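Local structure of beta-N-acetylhexosaminidase (Mycobacterium smegmatis, 4YYF) at residues Lys203-Gly207 against Val269-Leu273; Gly219-Leu225 against Met252-Leu257; Ser260-Leu265 against Ala297-Tyr302; Val287-Ser293 against Ala316-Ile322. The protein probably hydrolyses terminal, non-reducing N-acetyl-D-hexosamine residues from N-acetyl-beta-D-hexosaminides, as a member of glycosyl hydrolase family 3. The protein carries 1 engineered substitution. All coordinates share one frame; numbering follows the deposited sequence.

Contact 1 of 4, residues Lys203-Gly207 against Val269-Leu273. Engineered in segment 269-273: Val269 (natural residue Ala).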
# COMPACT_ATOMS: atom_id res chain seq x y z
N LYS A 203 3.14 -1.72 6.62
CA LYS A 203 3.67 -2.72 5.67
C LYS A 203 4.90 -3.42 6.28
O LYS A 203 5.52 -2.84 7.17
CB LYS A 203 4.00 -2.04 4.33
CG LYS A 203 5.21 -1.09 4.37
CD LYS A 203 5.25 -0.20 3.11
CE LYS A 203 6.57 0.57 3.02
NZ LYS A 203 6.61 1.47 1.81
N HIS A 204 5.27 -4.63 5.84
CA HIS A 204 4.61 -5.41 4.78
C HIS A 204 4.01 -6.69 5.40
O HIS A 204 4.74 -7.63 5.71
CB HIS A 204 5.64 -5.80 3.69
CG HIS A 204 6.38 -4.65 3.09
ND1 HIS A 204 7.49 -4.07 3.69
CD2 HIS A 204 6.20 -3.96 1.93
CE1 HIS A 204 7.94 -3.09 2.94
NE2 HIS A 204 7.17 -3.00 1.86
N PHE A 205 2.69 -6.73 5.56
CA PHE A 205 1.99 -7.82 6.26
C PHE A 205 2.12 -9.17 5.53
O PHE A 205 2.02 -9.23 4.30
CB PHE A 205 0.51 -7.43 6.39
CG PHE A 205 -0.32 -8.38 7.20
CD1 PHE A 205 -0.95 -9.47 6.60
CD2 PHE A 205 -0.53 -8.16 8.56
CE1 PHE A 205 -1.75 -10.34 7.35
CE2 PHE A 205 -1.34 -9.02 9.31
CZ PHE A 205 -1.95 -10.11 8.69
N PRO A 206 2.32 -10.27 6.28
CA PRO A 206 2.46 -10.39 7.74
C PRO A 206 3.90 -10.26 8.26
O PRO A 206 4.18 -10.70 9.38
CB PRO A 206 1.97 -11.81 8.01
CG PRO A 206 2.43 -12.57 6.78
CD PRO A 206 2.18 -11.60 5.65
N GLY A 207 4.79 -9.68 7.46
CA GLY A 207 6.13 -9.40 7.95
C GLY A 207 7.26 -9.77 7.01
O GLY A 207 7.51 -10.95 6.76
N VAL A 269 -3.93 -15.25 3.76
CA VAL A 269 -3.37 -14.03 4.34
C VAL A 269 -4.46 -13.05 4.69
O VAL A 269 -4.48 -12.48 5.79
CB VAL A 269 -2.39 -13.37 3.37
CG1 VAL A 269 -1.60 -12.27 4.08
CG2 VAL A 269 -1.47 -14.40 2.86
N TYR A 270 -5.39 -12.85 3.76
CA TYR A 270 -6.48 -11.91 3.97
C TYR A 270 -7.46 -12.41 5.02
O TYR A 270 -7.92 -11.63 5.86
CB TYR A 270 -7.16 -11.57 2.63
CG TYR A 270 -6.16 -10.96 1.67
CD1 TYR A 270 -5.85 -9.61 1.72
CD2 TYR A 270 -5.49 -11.75 0.73
CE1 TYR A 270 -4.92 -9.05 0.86
CE2 TYR A 270 -4.57 -11.19 -0.14
CZ TYR A 270 -4.29 -9.85 -0.08
OH TYR A 270 -3.38 -9.31 -0.94
N ASN A 271 -7.75 -13.71 5.02
CA ASN A 271 -8.57 -14.27 6.09
C ASN A 271 -7.93 -14.03 7.45
O ASN A 271 -8.63 -13.74 8.42
CB ASN A 271 -8.83 -15.78 5.90
CG ASN A 271 -9.77 -16.07 4.75
OD1 ASN A 271 -10.57 -15.21 4.34
ND2 ASN A 271 -9.68 -17.28 4.21
N LEU A 272 -6.61 -14.15 7.53
CA LEU A 272 -5.91 -13.97 8.80
C LEU A 272 -6.13 -12.54 9.31
O LEU A 272 -6.40 -12.32 10.48
CB LEU A 272 -4.41 -14.22 8.62
CG LEU A 272 -3.58 -14.22 9.91
CD1 LEU A 272 -3.87 -15.46 10.73
CD2 LEU A 272 -2.08 -14.12 9.58
N LEU A 273 -6.03 -11.59 8.39
CA LEU A 273 -6.19 -10.17 8.70
C LEU A 273 -7.65 -9.82 9.02
O LEU A 273 -7.92 -9.15 10.02
CB LEU A 273 -5.65 -9.33 7.53
CG LEU A 273 -5.55 -7.81 7.65
CD1 LEU A 273 -4.74 -7.41 8.88
CD2 LEU A 273 -4.94 -7.21 6.36

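Contact 2 of 4, residues Gly219-Leu225 against Met252-Leu257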
# COMPACT_ATOMS: atom_id res chain seq x y z
N GLY A 219 11.49 -14.91 -5.37
CA GLY A 219 10.66 -15.40 -4.29
C GLY A 219 11.42 -15.40 -2.99
O GLY A 219 12.63 -15.63 -2.97
N VAL A 220 10.71 -15.13 -1.89
CA VAL A 220 11.29 -15.15 -0.56
C VAL A 220 10.35 -15.86 0.42
O VAL A 220 9.14 -15.94 0.18
CB VAL A 220 11.60 -13.72 -0.04
CG1 VAL A 220 12.51 -12.98 -0.99
CG2 VAL A 220 10.32 -12.94 0.20
N THR A 221 10.92 -16.37 1.52
CA THR A 221 10.17 -17.09 2.55
C THR A 221 10.39 -16.47 3.94
O THR A 221 11.51 -16.07 4.28
CB THR A 221 10.61 -18.58 2.59
OG1 THR A 221 10.47 -19.15 1.29
CG2 THR A 221 9.75 -19.38 3.58
N THR A 222 9.33 -16.40 4.74
CA THR A 222 9.45 -15.91 6.11
C THR A 222 9.62 -17.08 7.08
O THR A 222 9.48 -18.23 6.68
CB THR A 222 8.16 -15.20 6.53
OG1 THR A 222 7.12 -16.17 6.64
CG2 THR A 222 7.77 -14.12 5.54
N PRO A 223 9.89 -16.78 8.37
CA PRO A 223 9.73 -17.83 9.39
C PRO A 223 8.28 -18.32 9.40
O PRO A 223 7.42 -17.62 8.88
CB PRO A 223 10.03 -17.08 10.69
CG PRO A 223 10.93 -15.96 10.29
CD PRO A 223 10.44 -15.53 8.94
N PRO A 224 8.02 -19.50 9.98
CA PRO A 224 6.64 -20.00 9.96
C PRO A 224 5.67 -19.09 10.70
O PRO A 224 6.10 -18.30 11.55
CB PRO A 224 6.74 -21.35 10.69
CG PRO A 224 8.19 -21.74 10.56
CD PRO A 224 8.95 -20.46 10.59
N LEU A 225 4.38 -19.21 10.40
CA LEU A 225 3.35 -18.39 11.02
C LEU A 225 3.42 -18.37 12.55
O LEU A 225 3.27 -17.32 13.16
CB LEU A 225 1.95 -18.84 10.59
CG LEU A 225 0.77 -18.12 11.23
CD1 LEU A 225 0.76 -16.61 10.90
CD2 LEU A 225 -0.55 -18.77 10.81
N MSE A 252 5.97 -12.19 0.34
CA MSE A 252 6.70 -13.32 0.94
C MSE A 252 5.81 -14.55 0.97
O MSE A 252 4.59 -14.44 1.08
CB MSE A 252 7.10 -13.00 2.38
CG MSE A 252 7.81 -11.68 2.60
SE MSE A 252 6.60 -10.16 2.87
CE MSE A 252 5.25 -11.00 3.97
N GLN A 253 6.43 -15.73 0.87
CA GLN A 253 5.74 -16.98 1.13
C GLN A 253 5.86 -17.27 2.63
O GLN A 253 6.95 -17.15 3.20
CB GLN A 253 6.39 -18.11 0.33
CG GLN A 253 6.30 -17.91 -1.17
CD GLN A 253 7.31 -18.73 -1.94
OE1 GLN A 253 7.31 -19.95 -1.87
NE2 GLN A 253 8.20 -18.05 -2.67
N VAL A 254 4.75 -17.64 3.26
CA VAL A 254 4.73 -17.89 4.70
C VAL A 254 4.40 -19.35 5.02
O VAL A 254 3.27 -19.77 4.79
CB VAL A 254 3.68 -16.99 5.41
CG1 VAL A 254 3.72 -17.18 6.93
CG2 VAL A 254 3.85 -15.52 5.03
N PRO A 255 5.37 -20.11 5.56
CA PRO A 255 5.09 -21.51 5.94
C PRO A 255 4.01 -21.56 7.01
O PRO A 255 4.04 -20.76 7.95
CB PRO A 255 6.43 -22.00 6.53
CG PRO A 255 7.47 -21.03 5.99
CD PRO A 255 6.75 -19.71 5.88
N GLY A 256 3.06 -22.49 6.87
CA GLY A 256 1.95 -22.59 7.81
C GLY A 256 0.84 -21.59 7.53
O GLY A 256 -0.14 -21.52 8.27
N LEU A 257 0.99 -20.80 6.46
CA LEU A 257 -0.05 -19.84 6.10
C LEU A 257 -0.36 -19.86 4.61
O LEU A 257 -1.49 -20.13 4.21
CB LEU A 257 0.31 -18.41 6.55
CG LEU A 257 -0.73 -17.33 6.21
CD1 LEU A 257 -2.01 -17.55 7.02
CD2 LEU A 257 -0.18 -15.92 6.43
O HOH W 1 7.74 -14.96 -2.57

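Contact 3 of 4, residues Ser260-Leu265 against Ala297-Tyr302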
# COMPACT_ATOMS: atom_id res chain seq x y z
N SER A 260 3.31 -22.12 -0.86
CA SER A 260 4.25 -21.59 -1.84
C SER A 260 3.69 -20.38 -2.58
O SER A 260 4.30 -19.88 -3.53
CB SER A 260 4.69 -22.69 -2.83
OG SER A 260 3.60 -23.26 -3.52
N ASP A 261 2.53 -19.89 -2.13
CA ASP A 261 1.94 -18.71 -2.75
C ASP A 261 2.50 -17.45 -2.11
O ASP A 261 2.70 -17.40 -0.90
CB ASP A 261 0.42 -18.70 -2.58
CG ASP A 261 -0.27 -19.81 -3.35
OD1 ASP A 261 0.27 -20.25 -4.39
OD2 ASP A 261 -1.36 -20.22 -2.92
N PRO A 262 2.76 -16.42 -2.93
CA PRO A 262 3.11 -15.12 -2.33
C PRO A 262 1.98 -14.66 -1.42
O PRO A 262 0.81 -14.90 -1.74
CB PRO A 262 3.24 -14.20 -3.55
CG PRO A 262 3.54 -15.14 -4.70
CD PRO A 262 2.71 -16.36 -4.40
N ALA A 263 2.29 -14.01 -0.30
CA ALA A 263 1.25 -13.72 0.67
C ALA A 263 0.15 -12.83 0.08
O ALA A 263 -1.03 -13.02 0.34
CB ALA A 263 1.84 -13.11 1.95
N SER A 264 0.55 -11.87 -0.75
CA SER A 264 -0.38 -10.97 -1.44
C SER A 264 -1.41 -11.68 -2.32
O SER A 264 -2.46 -11.11 -2.64
CB SER A 264 0.41 -9.99 -2.30
OG SER A 264 1.31 -10.69 -3.15
N LEU A 265 -1.11 -12.92 -2.72
CA LEU A 265 -1.98 -13.67 -3.64
C LEU A 265 -2.64 -14.88 -2.97
O LEU A 265 -3.19 -15.75 -3.65
CB LEU A 265 -1.20 -14.14 -4.87
CG LEU A 265 -0.38 -13.09 -5.63
CD1 LEU A 265 0.19 -13.69 -6.91
CD2 LEU A 265 -1.19 -11.83 -5.94
N ALA A 297 9.25 -11.58 -7.13
CA ALA A 297 8.49 -12.57 -6.37
C ALA A 297 7.13 -12.84 -7.04
O ALA A 297 6.56 -13.92 -6.91
CB ALA A 297 8.28 -12.11 -4.92
N ILE A 298 6.62 -11.82 -7.73
CA ILE A 298 5.37 -11.94 -8.46
C ILE A 298 5.60 -12.21 -9.95
O ILE A 298 5.06 -13.17 -10.52
CB ILE A 298 4.51 -10.66 -8.34
CG1 ILE A 298 4.19 -10.37 -6.88
CG2 ILE A 298 3.21 -10.82 -9.15
CD1 ILE A 298 3.45 -11.52 -6.19
N ASN A 299 6.41 -11.36 -10.59
CA ASN A 299 6.41 -11.34 -12.05
C ASN A 299 7.07 -12.56 -12.70
O ASN A 299 6.87 -12.82 -13.89
CB ASN A 299 6.91 -9.98 -12.63
CG ASN A 299 8.42 -9.78 -12.52
OD1 ASN A 299 9.19 -10.73 -12.46
ND2 ASN A 299 8.84 -8.53 -12.54
N GLN A 300 7.81 -13.32 -11.90
CA GLN A 300 8.41 -14.55 -12.41
C GLN A 300 7.38 -15.67 -12.49
O GLN A 300 7.64 -16.72 -13.08
CB GLN A 300 9.57 -14.99 -11.52
CG GLN A 300 10.80 -14.13 -11.66
CD GLN A 300 11.81 -14.39 -10.56
OE1 GLN A 300 11.70 -15.37 -9.82
NE2 GLN A 300 12.80 -13.51 -10.45
N ARG A 301 6.21 -15.45 -11.90
CA ARG A 301 5.18 -16.48 -11.88
C ARG A 301 3.90 -16.02 -12.59
O ARG A 301 3.20 -16.83 -13.19
CB ARG A 301 4.90 -16.90 -10.43
CG ARG A 301 6.15 -17.38 -9.70
CD ARG A 301 5.94 -17.59 -8.21
NE ARG A 301 4.91 -18.59 -7.93
CZ ARG A 301 4.69 -19.11 -6.72
NH1 ARG A 301 5.42 -18.73 -5.68
NH2 ARG A 301 3.73 -20.01 -6.56
N TYR A 302 3.62 -14.73 -12.53
CA TYR A 302 2.36 -14.20 -13.05
C TYR A 302 2.57 -12.87 -13.78
O TYR A 302 3.29 -12.00 -13.29
CB TYR A 302 1.36 -13.98 -11.91
CG TYR A 302 1.24 -15.16 -10.97
CD1 TYR A 302 0.61 -16.32 -11.37
CD2 TYR A 302 1.77 -15.10 -9.69
CE1 TYR A 302 0.51 -17.41 -10.51
CE2 TYR A 302 1.67 -16.18 -8.82
CZ TYR A 302 1.04 -17.33 -9.24
OH TYR A 302 0.95 -18.40 -8.37
O HOH W 2 0.08 -18.05 -5.96

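Contact 4 of 4, residues Val287-Ser293 against Ala316-Ile322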
# COMPACT_ATOMS: atom_id res chain seq x y z
N VAL A 287 -6.91 -2.63 2.24
CA VAL A 287 -5.72 -3.47 2.14
C VAL A 287 -5.12 -3.39 0.74
O VAL A 287 -5.79 -3.74 -0.24
CB VAL A 287 -6.03 -4.94 2.50
CG1 VAL A 287 -4.77 -5.78 2.41
CG2 VAL A 287 -6.60 -5.05 3.92
N TYR A 288 -3.88 -2.91 0.64
CA TYR A 288 -3.16 -2.83 -0.63
C TYR A 288 -2.27 -4.05 -0.82
O TYR A 288 -1.91 -4.71 0.15
CB TYR A 288 -2.21 -1.61 -0.63
CG TYR A 288 -2.84 -0.25 -0.80
CD1 TYR A 288 -2.97 0.31 -2.06
CD2 TYR A 288 -3.26 0.49 0.30
CE1 TYR A 288 -3.53 1.58 -2.23
CE2 TYR A 288 -3.82 1.78 0.14
CZ TYR A 288 -3.95 2.30 -1.14
OH TYR A 288 -4.50 3.55 -1.34
N THR A 289 -1.90 -4.33 -2.08
CA THR A 289 -0.78 -5.22 -2.33
C THR A 289 0.48 -4.39 -2.53
O THR A 289 0.41 -3.21 -2.87
CB THR A 289 -0.94 -6.03 -3.63
OG1 THR A 289 -0.86 -5.13 -4.74
CG2 THR A 289 -2.26 -6.78 -3.64
N ASP A 290 1.63 -5.03 -2.37
CA ASP A 290 2.90 -4.45 -2.80
C ASP A 290 2.90 -4.51 -4.33
O ASP A 290 1.99 -5.10 -4.94
CB ASP A 290 4.06 -5.26 -2.19
CG ASP A 290 5.39 -4.51 -2.15
OD1 ASP A 290 5.54 -3.46 -2.80
OD2 ASP A 290 6.30 -5.00 -1.46
N ASP A 291 3.91 -3.91 -4.95
CA ASP A 291 4.02 -3.78 -6.42
C ASP A 291 3.95 -5.13 -7.13
O ASP A 291 4.78 -6.00 -6.91
CB ASP A 291 5.31 -3.01 -6.72
CG ASP A 291 5.77 -3.08 -8.17
OD1 ASP A 291 4.98 -3.35 -9.09
OD2 ASP A 291 6.98 -2.85 -8.37
N LEU A 292 2.93 -5.29 -7.98
CA LEU A 292 2.66 -6.56 -8.68
C LEU A 292 3.36 -6.73 -10.03
O LEU A 292 3.32 -7.82 -10.60
CB LEU A 292 1.16 -6.76 -8.87
CG LEU A 292 0.29 -6.88 -7.63
CD1 LEU A 292 -1.18 -6.80 -8.01
CD2 LEU A 292 0.57 -8.19 -6.90
N SER A 293 4.00 -5.68 -10.55
CA SER A 293 4.57 -5.77 -11.90
C SER A 293 6.10 -5.85 -11.96
O SER A 293 6.66 -6.63 -12.74
CB SER A 293 4.07 -4.61 -12.76
OG SER A 293 4.58 -3.38 -12.28
N ALA A 316 -7.38 -8.76 -1.51
CA ALA A 316 -6.90 -7.39 -1.52
C ALA A 316 -8.02 -6.45 -1.96
O ALA A 316 -8.86 -6.82 -2.78
CB ALA A 316 -5.68 -7.24 -2.44
N ASP A 317 -8.03 -5.23 -1.42
CA ASP A 317 -8.99 -4.21 -1.86
C ASP A 317 -8.38 -3.35 -2.94
O ASP A 317 -9.08 -2.64 -3.67
CB ASP A 317 -9.34 -3.26 -0.73
CG ASP A 317 -9.95 -3.96 0.44
OD1 ASP A 317 -10.97 -4.65 0.25
OD2 ASP A 317 -9.39 -3.82 1.55
N ASN A 318 -7.06 -3.36 -3.03
CA ASN A 318 -6.39 -2.45 -3.95
C ASN A 318 -5.13 -3.07 -4.53
O ASN A 318 -4.18 -3.37 -3.81
CB ASN A 318 -6.07 -1.13 -3.25
CG ASN A 318 -5.84 0.00 -4.23
OD1 ASN A 318 -4.87 0.02 -4.97
ND2 ASN A 318 -6.76 0.96 -4.23
N ALA A 319 -5.13 -3.25 -5.84
CA ALA A 319 -4.01 -3.87 -6.55
C ALA A 319 -3.12 -2.78 -7.10
O ALA A 319 -3.57 -1.94 -7.89
CB ALA A 319 -4.52 -4.76 -7.67
N LEU A 320 -1.85 -2.81 -6.69
CA LEU A 320 -0.90 -1.76 -7.01
C LEU A 320 0.19 -2.29 -7.93
O LEU A 320 0.73 -3.38 -7.69
CB LEU A 320 -0.28 -1.26 -5.69
CG LEU A 320 0.83 -0.19 -5.57
CD1 LEU A 320 2.21 -0.75 -5.73
CD2 LEU A 320 0.64 0.95 -6.53
N TRP A 321 0.51 -1.55 -8.98
CA TRP A 321 1.71 -1.81 -9.78
C TRP A 321 2.22 -0.50 -10.38
O TRP A 321 1.57 0.53 -10.22
CB TRP A 321 1.50 -2.93 -10.82
CG TRP A 321 0.76 -2.56 -12.09
CD1 TRP A 321 1.31 -2.29 -13.32
CD2 TRP A 321 -0.67 -2.48 -12.26
NE1 TRP A 321 0.31 -2.03 -14.24
CE2 TRP A 321 -0.91 -2.14 -13.61
CE3 TRP A 321 -1.76 -2.65 -11.40
CZ2 TRP A 321 -2.20 -1.97 -14.12
CZ3 TRP A 321 -3.05 -2.48 -11.91
CH2 TRP A 321 -3.25 -2.14 -13.26
N ILE A 322 3.38 -0.50 -11.02
CA ILE A 322 4.07 0.78 -11.18
C ILE A 322 4.06 1.41 -12.57
O ILE A 322 4.78 2.36 -12.82
CB ILE A 322 5.50 0.76 -10.56
CG1 ILE A 322 6.43 -0.19 -11.32
CG2 ILE A 322 5.43 0.39 -9.07
CD1 ILE A 322 7.88 -0.12 -10.85

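Contact 1 of 4, residues Lys203-Gly207 against Val269-Leu273
The phenyl ring of Phe205 carries this contact, with three side chains of helix 267-275 gathered round it. Leu273 sends CD1 over one face of the ring, 4.1 Å from its centroid and 26° off the normal, a CH-pi contact. The opposite face is covered by the next residue of the same segment, Pro206, whose CB stands 3.9 Å above the ring plane. With CG anti to the backbone N (chi1 -174°), Phe205 carries its ring outward to the helix, and the flat group is sandwiched between leucine methyl and proline ring. Val269, an engineered residue, meets the rim instead: its CG1 lies near the ring plane, 3.8 Å from Phe205 CE1, and also reaches Pro206 CD at 4.1 Å. Leu272 CD2 approaches Phe205 CZ obliquely, 4.1 Å away. The cis peptide before Pro206 is part of the sharp path of the Lys-His-Phe-Pro-Gly run, a signature of family 3 N-acetylglucosaminidases. The contact thus joins the end of barrel strand 199-205 to helix 267-275; Tyr236 meets Phe205 edge-to-face, strand 246-249 touches both Phe205 and Val269, and helix 225-229 packs on Pro206 and Leu272.

Contact 2 of 4, residues Gly219-Leu225 against Met252-Leu257
Val220 and Thr222 press their CG2 methyls onto the first carbons of Met252, a selenomethionine, and form the apolar centre. Thr222 CG2 comes to 3.4 Å from Met252 CB, tighter than ordinary van der Waals contact, and the two side chains stand at about a right angle. Val220 CG2 meets Met252 CG at 3.7 Å; beyond that carbon the Met252 chain bends at both chi2 and chi3 and leads off toward Pro206 and His208. A second apolar patch lies at the far end, where Leu225 CD2 approaches Leu257 CD1. The two segments run in parallel as loops beyond the C-terminal ends of neighbouring strands 199-205 and 246-249 of the TIM barrel, and they pair through a single parallel beta bridge at Thr221 and Gln253. Gln253 supplies both bonds of the bridge: its N gives a nearly straight bond to Val220 O (2.8 Å), and its O receives Thr222 N at 2.9 Å. Farther along, Leu225 N, just after the N-cap Pro224 of helix 225-229, donates to Pro255 O. Thr222 OG1 sits between its own backbone N and carbonyl carbon (chi1 68°); from there it reaches forward to donate to Pro223 O (2.7 Å) and lies against Val254. At the polar edge Gln253 stretches along the backbone of Val220, and a water accepts from Gln253 NE2 and Val220 N, each at 3.1 Å.

Contact 3 of 4, residues Ser260-Leu265 against Ala297-Tyr302
Ser260 O is gripped by two nitrogens of the Arg301 guanidinium. The NH1 bond is the short one, 2.7 Å, with the oxygen lying only 7° out of the guanidinium plane; the second, from NH2 to the same Ser260 O, is weak. The arginine chain bends at chi3 (60°) to present this edge to Ser260. The setting is the C-terminal rim of the TIM barrel, where the long loop after strand 246-249 meets the short helix 296-299 and the turn that follows it. Pro262 lays CD over one face of the guanidinium, 3.8 Å from Arg301 NH1 and offset toward the rim. Asp261 OD1 stays beyond salt-bridge range of this guanidinium, though its charge would probably still favour the cation. It is tied to Tyr302 instead through a water, which donates weakly to the carboxylate and lies 2.6 Å from Tyr302 OH. Deeper in, Ile298 CD1 fits among Pro262 CB, Ser264 OG and Leu265, meeting Leu265 CD1 tip to tip at 4.0 Å; Ser264 OG has its hydrogen-bond partner in His251 ND1. Leu265 CD1 also touches Tyr302 CE2 at 3.5 Å as the two side chains slide past each other. Within its own segment, Ile298 O accepts from both Arg301 N and Tyr302 N, which holds the backbone of the turn, and Arg301 CB sits 3.6 Å above the Tyr302 ring plane, toward its rim.

Contact 4 of 4, residues Val287-Ser293 against Ala316-Ile322
Segments 287-293 and 316-322 run in the same sense, their end-to-end directions 39° apart, and are bridged once, at Tyr288 and Asn318, where Thr289 N donates to Asn318 O. Asp317 closes a reciprocal pair with Val287: its OD2 takes Val287 N on the anti lone pair (2.8 Å), and its N donates to Val287 O. OD2 also salt-bridges Arg274, and OD1 binds Arg354 and Ser351, a sodium-site residue; the sodium ion is about 4 Å from the side chain. Tyr288 and Asn318 lie side by side, ring and amide planes 43° apart, the amide oxygen engaged by Thr50. These are the last two strands of the TIM barrel, joined as a beta-alpha-beta crossover through helix 304-314. Past the bridge a side chain enters the pairing: Thr289 OG1, lodged between its backbone N and carbonyl carbon (chi1 68°), accepts a nearly straight bond from Leu320 N at 3.2 Å and donates to Asp290 O. Thr289 O is buried without a partner. A backbone bond follows, Leu292 N to Leu320 O at 2.9 Å. Asp291 folds into an Asx turn, its OD1 met by Ser293 N from above the carboxylate plane, while Ile322 CG2 packs 3.6 Å from Asp291 CG.

How the contacts relate
Followed from the N terminus, the chain opens contact 1 at the end of strand 199-205, and contact 2 lies within the loop that contact 1 closes on helix 267-275. Contact 3 opens at 260-265, before that closure, so contacts 1 and 3 cross; Tyr270 OH and Ser264 O join them. Contact 4 begins at strand 287-289 after contact 1 has closed, yet before 297-302 completes contact 3, and these two cross, linked through Asn299 and Ser293. Together they tie strand 199-205 to helix 267-275, the loop after strand 246-249 to the loop before helix 225-229 and to helix 296-299, and strand 287-289 to strand 319-321, where contact 4 closes last; contacts 2 and 4 do not touch.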